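Local coordinates for protein nucleoporin NUP170 (Chaetomium thermophilum, PDB 5HAX) that probably serves as a scaffold nucleoporin of the nuclear pore complex, joining a beta-propeller to an alpha-helical domain, at residues Tyr234-Asp237 with Thr238-Leu241; Ile266-Asp269 with Lys270-Leu274; Leu286-Asp289 with Lys290-Ile293; Ala311-Asp314 with Thr315-Leu319. One frame throughout, in Å; residues are numbered along the deposited sequence.

Contact 1 (Tyr234-Asp237 with Thr238-Leu241); sequences YVDD and TRNL
Asp236 and Arg239 meet round the tight turn at the end of strand 230-236, where the arginine runs past one oxygen of the carboxylate. From its root, Arg239 follows the carboxylate closely: CB lies 3.8 Å from Asp236 OD2, CG comes closer, and CD is 3.1 Å from that same oxygen. The chain is extended from CG to NE, and this brings NE to Asp236 OD2 at 3.0 Å. The salt bridge is made at the edge of the guanidinium, in its plane, although the hydrogen bond within it is weak and bent (127°) and the two flat groups are turned 73° from each other. Beyond CZ, NH1 reaches the carbonyl oxygens of Ile299 and Ala304, and NH2 that of Ser305, so the tip ties this turn to the loop before strand 307-313.

The other carboxylate oxygen serves the turn itself. Thr238 OG1 donates to Asp236 OD1 at 2.7 Å, on the syn side and somewhat out of the carboxylate plane. With CG anti to the backbone N (chi1 -177°), Asp236 presents both oxygens to the residues that follow.

Its main chain is equally busy. Asp236 N bonds to Leu241 O at 3.0 Å, while Asp236 O takes Leu241 N at 3.1 Å and Arg239 N at 3.3 Å from opposite faces of its carbonyl plane. Asn240 N closes on Asp237 O. Asn240 and Leu241 together face Asp236: a G1 beta bulge, here in the hairpin joining strands 230-236 and 241-246 of one propeller sheet.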
loop_
_atom_site.group_PDB
_atom_site.type_symbol
_atom_site.label_atom_id
_atom_site.label_comp_id
_atom_site.label_asym_id
_atom_site.label_seq_id
_atom_site.Cartn_x
_atom_site.Cartn_y
_atom_site.Cartn_z
ATOM N N TYR A 234 -8.070 -14.653 6.862
ATOM C CA TYR A 234 -7.828 -13.455 6.059
ATOM C C TYR A 234 -9.111 -12.643 5.915
ATOM O O TYR A 234 -10.166 -13.198 5.597
ATOM C CB TYR A 234 -7.286 -13.838 4.675
ATOM C CG TYR A 234 -6.217 -14.914 4.716
ATOM C CD1 TYR A 234 -6.564 -16.259 4.742
ATOM C CD2 TYR A 234 -4.867 -14.586 4.734
ATOM C CE1 TYR A 234 -5.600 -17.244 4.786
ATOM C CE2 TYR A 234 -3.894 -15.566 4.776
ATOM C CZ TYR A 234 -4.268 -16.894 4.801
ATOM O OH TYR A 234 -3.313 -17.881 4.843
ATOM N N VAL A 235 -9.007 -11.326 6.118
ATOM C CA VAL A 235 -10.153 -10.416 6.124
ATOM C C VAL A 235 -10.089 -9.513 4.899
ATOM O O VAL A 235 -9.005 -9.090 4.479
ATOM C CB VAL A 235 -10.180 -9.562 7.410
ATOM C CG1 VAL A 235 -11.294 -8.515 7.347
ATOM C CG2 VAL A 235 -10.342 -10.443 8.637
ATOM N N ASP A 236 -11.260 -9.202 4.336
ATOM C CA ASP A 236 -11.400 -8.158 3.317
ATOM C C ASP A 236 -12.593 -7.285 3.699
ATOM O O ASP A 236 -13.744 -7.629 3.408
ATOM C CB ASP A 236 -11.567 -8.749 1.920
ATOM C CG ASP A 236 -11.643 -7.677 0.842
ATOM O OD1 ASP A 236 -11.401 -6.492 1.160
ATOM O OD2 ASP A 236 -11.934 -8.019 -0.324
ATOM N N ASP A 237 -12.303 -6.146 4.335
ATOM C CA ASP A 237 -13.354 -5.242 4.795
ATOM C C ASP A 237 -14.138 -4.636 3.638
ATOM O O ASP A 237 -15.335 -4.371 3.781
ATOM C CB ASP A 237 -12.747 -4.127 5.646
ATOM C CG ASP A 237 -12.199 -4.628 6.967
ATOM O OD1 ASP A 237 -12.911 -5.377 7.667
ATOM O OD2 ASP A 237 -11.051 -4.272 7.308
ATOM N N THR A 238 -13.489 -4.406 2.493
ATOM C CA THR A 238 -14.162 -3.762 1.369
ATOM C C THR A 238 -15.297 -4.612 0.815
ATOM O O THR A 238 -16.178 -4.077 0.131
ATOM C CB THR A 238 -13.162 -3.459 0.249
ATOM O OG1 THR A 238 -12.721 -4.681 -0.358
ATOM C CG2 THR A 238 -11.958 -2.689 0.788
ATOM N N ARG A 239 -15.291 -5.918 1.087
ATOM C CA ARG A 239 -16.347 -6.820 0.651
ATOM C C ARG A 239 -17.078 -7.474 1.814
ATOM O O ARG A 239 -17.983 -8.283 1.580
ATOM C CB ARG A 239 -15.767 -7.911 -0.259
ATOM C CG ARG A 239 -14.879 -7.392 -1.380
ATOM C CD ARG A 239 -14.373 -8.543 -2.225
ATOM N NE ARG A 239 -13.193 -8.195 -3.015
ATOM C CZ ARG A 239 -13.205 -7.875 -4.306
ATOM N NH1 ARG A 239 -12.065 -7.587 -4.919
ATOM N NH2 ARG A 239 -14.342 -7.842 -4.991
ATOM N N ASN A 240 -16.717 -7.140 3.056
ATOM C CA ASN A 240 -17.286 -7.772 4.249
ATOM C C ASN A 240 -17.116 -9.290 4.209
ATOM O O ASN A 240 -18.001 -10.044 4.620
ATOM C CB ASN A 240 -18.758 -7.395 4.425
ATOM C CG ASN A 240 -18.949 -5.921 4.729
ATOM O OD1 ASN A 240 -18.092 -5.286 5.345
ATOM N ND2 ASN A 240 -20.077 -5.372 4.302
ATOM N N LEU A 241 -15.963 -9.744 3.725
ATOM C CA LEU A 241 -15.675 -11.164 3.600
ATOM C C LEU A 241 -14.578 -11.587 4.568
ATOM O O LEU A 241 -13.753 -10.783 5.011
ATOM C CB LEU A 241 -15.259 -11.521 2.169
ATOM C CG LEU A 241 -16.309 -11.315 1.076
ATOM C CD1 LEU A 241 -15.731 -11.698 -0.277
ATOM C CD2 LEU A 241 -17.572 -12.115 1.368
#

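Contact 2 (Ile266-Asp269 with Lys270-Leu274); sequences IEKD and KTSCL. With PO4 (phosphate ion), chain D.
Asp269 N-caps helix 270-279 just where strand 263-268 gives out, the short strand and helix segments meeting at 75° with their axes 8.3 Å apart at closest. Asp269 O receives Cys273 N at 3.2 Å in a nearly straight bond, the first regular turn of the helix, and a weak, strongly bent one comes from Ser272 N. The cap proper is the side chain: Ser272 N points at Asp269 OD1, 2.9 Å away and nearly in line with the C-O bond. A chi1 of 58° sets CG between the backbone N and the carbonyl carbon, folding the carboxylate back over the first turn.

Ser272 also works through its hydroxyl. Lys268 NZ donates to Ser272 OG at 2.7 Å, and the hydroxyl in turn donates to O1 of a phosphate ion at 3.0 Å. That ion, probably a leftover of the crystallisation conditions, is held by Arg275 as well. The bend at the end of the lysine (chi4 67°) turns its ammonium group to Ser272, with a salt bridge to Asp276 and a bond to Met342 O completing its surroundings. The lysine's methylenes meanwhile lie against the helix, CG 3.4 Å from Ser272 OG and CE 3.8 Å from Cys273 SG.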
loop_
_atom_site.group_PDB
_atom_site.type_symbol
_atom_site.label_atom_id
_atom_site.label_comp_id
_atom_site.label_asym_id
_atom_site.label_seq_id
_atom_site.Cartn_x
_atom_site.Cartn_y
_atom_site.Cartn_z
ATOM N N ILE A 266 -19.146 -19.938 0.358
ATOM C CA ILE A 266 -18.417 -20.705 -0.647
ATOM C C ILE A 266 -17.481 -21.669 0.064
ATOM O O ILE A 266 -16.890 -21.332 1.097
ATOM C CB ILE A 266 -17.613 -19.801 -1.609
ATOM C CG1 ILE A 266 -18.492 -18.677 -2.166
ATOM C CG2 ILE A 266 -17.029 -20.637 -2.749
ATOM C CD1 ILE A 266 -17.734 -17.670 -3.009
ATOM N N GLU A 267 -17.354 -22.870 -0.493
ATOM C CA GLU A 267 -16.375 -23.857 -0.045
ATOM C C GLU A 267 -15.793 -24.498 -1.296
ATOM O O GLU A 267 -16.512 -25.177 -2.035
ATOM C CB GLU A 267 -17.012 -24.900 0.873
ATOM C CG GLU A 267 -16.028 -25.914 1.432
ATOM C CD GLU A 267 -16.634 -26.782 2.526
ATOM O OE1 GLU A 267 -17.056 -26.233 3.567
ATOM O OE2 GLU A 267 -16.690 -28.017 2.346
ATOM N N LYS A 268 -14.502 -24.275 -1.538
ATOM C CA LYS A 268 -13.834 -24.713 -2.761
ATOM C C LYS A 268 -12.596 -25.511 -2.377
ATOM O O LYS A 268 -11.617 -24.938 -1.885
ATOM C CB LYS A 268 -13.460 -23.514 -3.631
ATOM C CG LYS A 268 -12.995 -23.874 -5.032
ATOM C CD LYS A 268 -12.561 -22.635 -5.794
ATOM C CE LYS A 268 -12.165 -22.967 -7.222
ATOM N NZ LYS A 268 -13.325 -23.432 -8.032
ATOM N N ASP A 269 -12.628 -26.823 -2.607
ATOM C CA ASP A 269 -11.500 -27.672 -2.258
ATOM C C ASP A 269 -10.474 -27.690 -3.388
ATOM O O ASP A 269 -10.698 -27.165 -4.480
ATOM C CB ASP A 269 -11.965 -29.095 -1.914
ATOM C CG ASP A 269 -12.744 -29.766 -3.040
ATOM O OD1 ASP A 269 -12.600 -29.372 -4.216
ATOM O OD2 ASP A 269 -13.500 -30.713 -2.734
ATOM N N LYS A 270 -9.322 -28.300 -3.100
ATOM C CA LYS A 270 -8.236 -28.339 -4.072
ATOM C C LYS A 270 -8.663 -29.031 -5.360
ATOM O O LYS A 270 -8.186 -28.671 -6.443
ATOM C CB LYS A 270 -7.020 -29.040 -3.465
ATOM C CG LYS A 270 -5.878 -29.245 -4.445
ATOM C CD LYS A 270 -4.567 -29.569 -3.742
ATOM C CE LYS A 270 -4.703 -30.742 -2.791
ATOM N NZ LYS A 270 -3.371 -31.217 -2.330
ATOM N N THR A 271 -9.555 -30.020 -5.267
ATOM C CA THR A 271 -10.054 -30.688 -6.465
ATOM C C THR A 271 -10.760 -29.705 -7.389
ATOM O O THR A 271 -10.587 -29.757 -8.613
ATOM C CB THR A 271 -11.004 -31.819 -6.074
ATOM O OG1 THR A 271 -10.319 -32.742 -5.218
ATOM C CG2 THR A 271 -11.514 -32.553 -7.307
ATOM N N SER A 272 -11.568 -28.808 -6.822
ATOM C CA SER A 272 -12.264 -27.814 -7.632
ATOM C C SER A 272 -11.275 -26.877 -8.314
ATOM O O SER A 272 -11.393 -26.592 -9.512
ATOM C CB SER A 272 -13.243 -27.030 -6.756
ATOM O OG SER A 272 -13.930 -26.046 -7.508
ATOM N N CYS A 273 -10.288 -26.384 -7.562
ATOM C CA CYS A 273 -9.226 -25.582 -8.162
ATOM C C CYS A 273 -8.539 -26.337 -9.292
ATOM O O CYS A 273 -8.283 -25.771 -10.364
ATOM C CB CYS A 273 -8.204 -25.184 -7.098
ATOM S SG CYS A 273 -8.777 -23.933 -5.929
ATOM N N LEU A 274 -8.232 -27.618 -9.072
ATOM C CA LEU A 274 -7.557 -28.410 -10.095
ATOM C C LEU A 274 -8.440 -28.624 -11.318
ATOM O O LEU A 274 -7.932 -28.678 -12.444
ATOM C CB LEU A 274 -7.126 -29.753 -9.512
ATOM C CG LEU A 274 -5.927 -29.692 -8.565
ATOM C CD1 LEU A 274 -5.842 -30.948 -7.715
ATOM C CD2 LEU A 274 -4.643 -29.496 -9.354
HETATM P P PO4 D . -17.036 -27.083 -9.334
HETATM O O1 PO4 D . -15.586 -27.432 -9.571
HETATM O O2 PO4 D . -17.352 -27.187 -7.860
HETATM O O3 PO4 D . -17.907 -28.047 -10.104
HETATM O O4 PO4 D . -17.297 -25.675 -9.812
#

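Contact 3 (Leu286-Asp289 with Lys290-Ile293); sequences LFTD and KTNI
Thr288 and Thr291 tie together the two ends of a type I beta turn, and three hydrogen bonds do the work. The turn bond itself runs from Thr291 N to Thr288 O at 3.0 Å, the donor standing well above the carbonyl plane, 65° out of it. Each threonine then lends its hydroxyl as an acceptor. Thr291 OG1 takes Thr288 N at 2.9 Å in a nearly straight bond (168°). Thr288 OG1 takes Lys290 N at 3.2 Å, which makes an ST turn within the larger one. The torsions suit the two jobs: Thr288 OG1 sits between its own N and carbonyl carbon (chi1 69°), within reach of Lys290 N, whereas Thr291 OG1 lies anti to its carbonyl carbon and reaches back across the turn.

Apolar contact comes from the ring of Phe287. Its CD1 is 3.9 Å from both CB and CG2 of Thr291, and CB meets the edge of the ring, in its plane. The two side chains cross at about a right angle. On the helix side the same ring packs on Cys273 and Leu274 and makes an edge-to-face pair with Phe277.

Thr291 is thus amphipathic in use: its hydroxyl satisfies a main-chain N-H while its carbon atoms pack on a buried aromatic edge. Backbone and side-chain bonds both span the turn, and Lys270 NZ adds a grip from the helix on the carbonyl oxygens of Asp289 and Thr291.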
loop_
_atom_site.group_PDB
_atom_site.type_symbol
_atom_site.label_atom_id
_atom_site.label_comp_id
_atom_site.label_asym_id
_atom_site.label_seq_id
_atom_site.Cartn_x
_atom_site.Cartn_y
_atom_site.Cartn_z
ATOM N N LEU A 286 3.347 -28.127 -12.256
ATOM C CA LEU A 286 3.565 -27.366 -11.033
ATOM C C LEU A 286 2.326 -27.310 -10.147
ATOM O O LEU A 286 2.424 -26.842 -9.008
ATOM C CB LEU A 286 4.015 -25.940 -11.374
ATOM C CG LEU A 286 5.345 -25.791 -12.120
ATOM C CD1 LEU A 286 5.619 -24.325 -12.437
ATOM C CD2 LEU A 286 6.499 -26.384 -11.324
ATOM N N PHE A 287 1.176 -27.776 -10.634
ATOM C CA PHE A 287 -0.063 -27.760 -9.858
ATOM C C PHE A 287 -0.792 -29.079 -10.083
ATOM O O PHE A 287 -1.392 -29.284 -11.144
ATOM C CB PHE A 287 -0.944 -26.574 -10.252
ATOM C CG PHE A 287 -2.151 -26.390 -9.371
ATOM C CD1 PHE A 287 -2.118 -26.744 -8.030
ATOM C CD2 PHE A 287 -3.324 -25.867 -9.890
ATOM C CE1 PHE A 287 -3.227 -26.575 -7.225
ATOM C CE2 PHE A 287 -4.437 -25.697 -9.089
ATOM C CZ PHE A 287 -4.388 -26.051 -7.756
ATOM N N THR A 288 -0.749 -29.961 -9.082
ATOM C CA THR A 288 -1.374 -31.277 -9.138
ATOM C C THR A 288 -2.069 -31.549 -7.812
ATOM O O THR A 288 -2.092 -30.704 -6.913
ATOM C CB THR A 288 -0.346 -32.377 -9.411
ATOM O OG1 THR A 288 0.506 -32.519 -8.268
ATOM C CG2 THR A 288 0.497 -32.050 -10.637
ATOM N N ASP A 289 -2.628 -32.757 -7.683
ATOM C CA ASP A 289 -3.263 -33.158 -6.432
ATOM C C ASP A 289 -2.259 -33.294 -5.293
ATOM O O ASP A 289 -2.664 -33.317 -4.125
ATOM C CB ASP A 289 -4.014 -34.479 -6.620
ATOM C CG ASP A 289 -3.083 -35.665 -6.765
ATOM O OD1 ASP A 289 -3.406 -36.742 -6.227
ATOM O OD2 ASP A 289 -2.030 -35.522 -7.419
ATOM N N LYS A 290 -0.965 -33.388 -5.606
ATOM C CA LYS A 290 0.079 -33.416 -4.591
ATOM C C LYS A 290 0.447 -32.020 -4.098
ATOM O O LYS A 290 1.037 -31.890 -3.021
ATOM C CB LYS A 290 1.315 -34.117 -5.165
ATOM C CG LYS A 290 2.515 -34.226 -4.233
ATOM C CD LYS A 290 2.212 -35.060 -2.998
ATOM C CE LYS A 290 3.493 -35.404 -2.248
ATOM N NZ LYS A 290 3.234 -36.139 -0.978
ATOM N N THR A 291 0.089 -30.983 -4.848
ATOM C CA THR A 291 0.486 -29.621 -4.519
ATOM C C THR A 291 -0.333 -29.076 -3.352
ATOM O O THR A 291 -1.527 -29.359 -3.223
ATOM C CB THR A 291 0.310 -28.731 -5.749
ATOM O OG1 THR A 291 0.997 -29.322 -6.860
ATOM C CG2 THR A 291 0.853 -27.334 -5.504
ATOM N N ASN A 292 0.320 -28.280 -2.506
ATOM C CA ASN A 292 -0.307 -27.638 -1.359
ATOM C C ASN A 292 -0.426 -26.138 -1.605
ATOM O O ASN A 292 0.471 -25.524 -2.190
ATOM C CB ASN A 292 0.503 -27.874 -0.077
ATOM C CG ASN A 292 0.514 -29.329 0.358
ATOM O OD1 ASN A 292 -0.534 -29.960 0.487
ATOM N ND2 ASN A 292 1.704 -29.868 0.585
ATOM N N ILE A 293 -1.537 -25.556 -1.157
ATOM C CA ILE A 293 -1.691 -24.104 -1.094
ATOM C C ILE A 293 -1.217 -23.657 0.284
ATOM O O ILE A 293 -1.755 -24.096 1.306
ATOM C CB ILE A 293 -3.149 -23.682 -1.346
ATOM C CG1 ILE A 293 -3.576 -24.086 -2.762
ATOM C CG2 ILE A 293 -3.315 -22.168 -1.150
ATOM C CD1 ILE A 293 -5.032 -23.795 -3.088
#

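Contact 4 (Ala311-Asp314 with Thr315-Leu319); sequences ALTD and TGCRL
The beta hairpin of strands 307-313 and 318-324 turns here through a type I turn from Thr313 to Gly316, inside one sheet of the propeller. Ala311 and Leu319 form a hydrogen-bonded antiparallel pair, with Leu319 N to Ala311 O at 2.6 Å and Ala311 N to Leu319 O at 2.7 Å, both in the carbonyl plane. Thr313 N bonds to Cys317 O at 3.0 Å, and Gly316 N reaches Thr313 O from above its plane. Gly316 has a positive phi (93°) that glycine tolerates easily.

Thr313 carries the side-chain contact. Its OG1 accepts Cys317 N at 2.9 Å and donates to Thr315 OG1 at 2.8 Å. Both hydroxyls lie between backbone N and carbonyl carbon (chi1 68° and 53°), which turns them to each other inside the loop. The methyl branch goes the other way: Thr313 CG2 meets Leu319 CD1 at 3.9 Å, near the contact of Ala311 CB with Leu319 CB. On the opposite face Leu312 CD1 lies 4.0 Å from Arg318 CG, the guanidinium going on to Glu427.

Since Thr315 OG1 is also bonded to Leu286 O, the Cys317 amide, two hydroxyls and that carbonyl form a chain of hydrogen bonds, probably fixing the rotation of both threonines.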
loop_
_atom_site.group_PDB
_atom_site.type_symbol
_atom_site.label_atom_id
_atom_site.label_comp_id
_atom_site.label_asym_id
_atom_site.label_seq_id
_atom_site.Cartn_x
_atom_site.Cartn_y
_atom_site.Cartn_z
ATOM N N ALA A 311 -3.962 -17.086 -4.293
ATOM C CA ALA A 311 -3.556 -18.284 -3.571
ATOM C C ALA A 311 -2.189 -18.711 -4.077
ATOM O O ALA A 311 -1.967 -18.781 -5.290
ATOM C CB ALA A 311 -4.575 -19.414 -3.748
ATOM N N LEU A 312 -1.274 -18.980 -3.150
ATOM C CA LEU A 312 0.097 -19.351 -3.473
ATOM C C LEU A 312 0.295 -20.839 -3.217
ATOM O O LEU A 312 -0.002 -21.328 -2.123
ATOM C CB LEU A 312 1.092 -18.538 -2.642
ATOM C CG LEU A 312 2.570 -18.832 -2.922
ATOM C CD1 LEU A 312 2.948 -18.390 -4.328
ATOM C CD2 LEU A 312 3.454 -18.156 -1.891
ATOM N N THR A 313 0.798 -21.549 -4.223
ATOM C CA THR A 313 1.136 -22.957 -4.089
ATOM C C THR A 313 2.562 -23.109 -3.571
ATOM O O THR A 313 3.373 -22.182 -3.630
ATOM C CB THR A 313 1.007 -23.685 -5.428
ATOM O OG1 THR A 313 2.022 -23.224 -6.328
ATOM C CG2 THR A 313 -0.364 -23.461 -6.049
ATOM N N ASP A 314 2.868 -24.306 -3.066
ATOM C CA ASP A 314 4.231 -24.574 -2.616
ATOM C C ASP A 314 5.214 -24.683 -3.772
ATOM O O ASP A 314 6.424 -24.693 -3.529
ATOM C CB ASP A 314 4.280 -25.848 -1.760
ATOM C CG ASP A 314 3.707 -27.066 -2.467
ATOM O OD1 ASP A 314 3.321 -28.021 -1.765
ATOM O OD2 ASP A 314 3.646 -27.082 -3.713
ATOM N N THR A 315 4.731 -24.751 -5.012
ATOM C CA THR A 315 5.586 -24.714 -6.192
ATOM C C THR A 315 5.815 -23.298 -6.705
ATOM O O THR A 315 6.541 -23.120 -7.688
ATOM C CB THR A 315 4.982 -25.569 -7.311
ATOM O OG1 THR A 315 3.629 -25.162 -7.549
ATOM C CG2 THR A 315 5.008 -27.044 -6.932
ATOM N N GLY A 316 5.213 -22.295 -6.071
ATOM C CA GLY A 316 5.428 -20.912 -6.442
ATOM C C GLY A 316 4.435 -20.339 -7.425
ATOM O O GLY A 316 4.665 -19.235 -7.932
ATOM N N CYS A 317 3.343 -21.045 -7.712
ATOM C CA CYS A 317 2.322 -20.531 -8.614
ATOM C C CYS A 317 1.363 -19.633 -7.849
ATOM O O CYS A 317 0.909 -19.984 -6.757
ATOM C CB CYS A 317 1.553 -21.678 -9.266
ATOM S SG CYS A 317 2.566 -22.759 -10.296
ATOM N N ARG A 318 1.063 -18.472 -8.424
ATOM C CA ARG A 318 0.074 -17.553 -7.875
ATOM C C ARG A 318 -1.244 -17.791 -8.603
ATOM O O ARG A 318 -1.358 -17.511 -9.801
ATOM C CB ARG A 318 0.538 -16.104 -8.014
ATOM C CG ARG A 318 1.515 -15.663 -6.934
ATOM C CD ARG A 318 2.106 -14.294 -7.237
ATOM N NE ARG A 318 3.226 -14.376 -8.170
ATOM C CZ ARG A 318 3.782 -13.329 -8.771
ATOM N NH1 ARG A 318 4.805 -13.505 -9.596
ATOM N NH2 ARG A 318 3.318 -12.105 -8.548
ATOM N N LEU A 319 -2.231 -18.314 -7.877
ATOM C CA LEU A 319 -3.559 -18.586 -8.409
ATOM C C LEU A 319 -4.469 -17.411 -8.072
ATOM O O LEU A 319 -4.660 -17.093 -6.894
ATOM C CB LEU A 319 -4.126 -19.879 -7.822
ATOM C CG LEU A 319 -3.183 -21.081 -7.722
ATOM C CD1 LEU A 319 -3.890 -22.248 -7.043
ATOM C CD2 LEU A 319 -2.672 -21.486 -9.092
#

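How the contacts relate
From the N terminus, contact 1 closes the hairpin between the first two strands of one propeller sheet. Contact 2 begins at the last strand of that sheet and starts the helix leading on; contact 3 is the turn just before strand 293-298, and contact 4 closes the hairpin of strands 307-313 and 318-324 in the following sheet. All four run in series, neither nesting nor crossing. Contact 1 stands apart, its centre about 20 Å from that of contact 2. The other three form a cluster: Lys270 NZ reaches the carbonyl oxygens of Asp289 and Thr291, while Asn292 O takes Asp314 N at 2.8 Å. Segment 286-293 thus bridges the helix start and the hairpin 311-319.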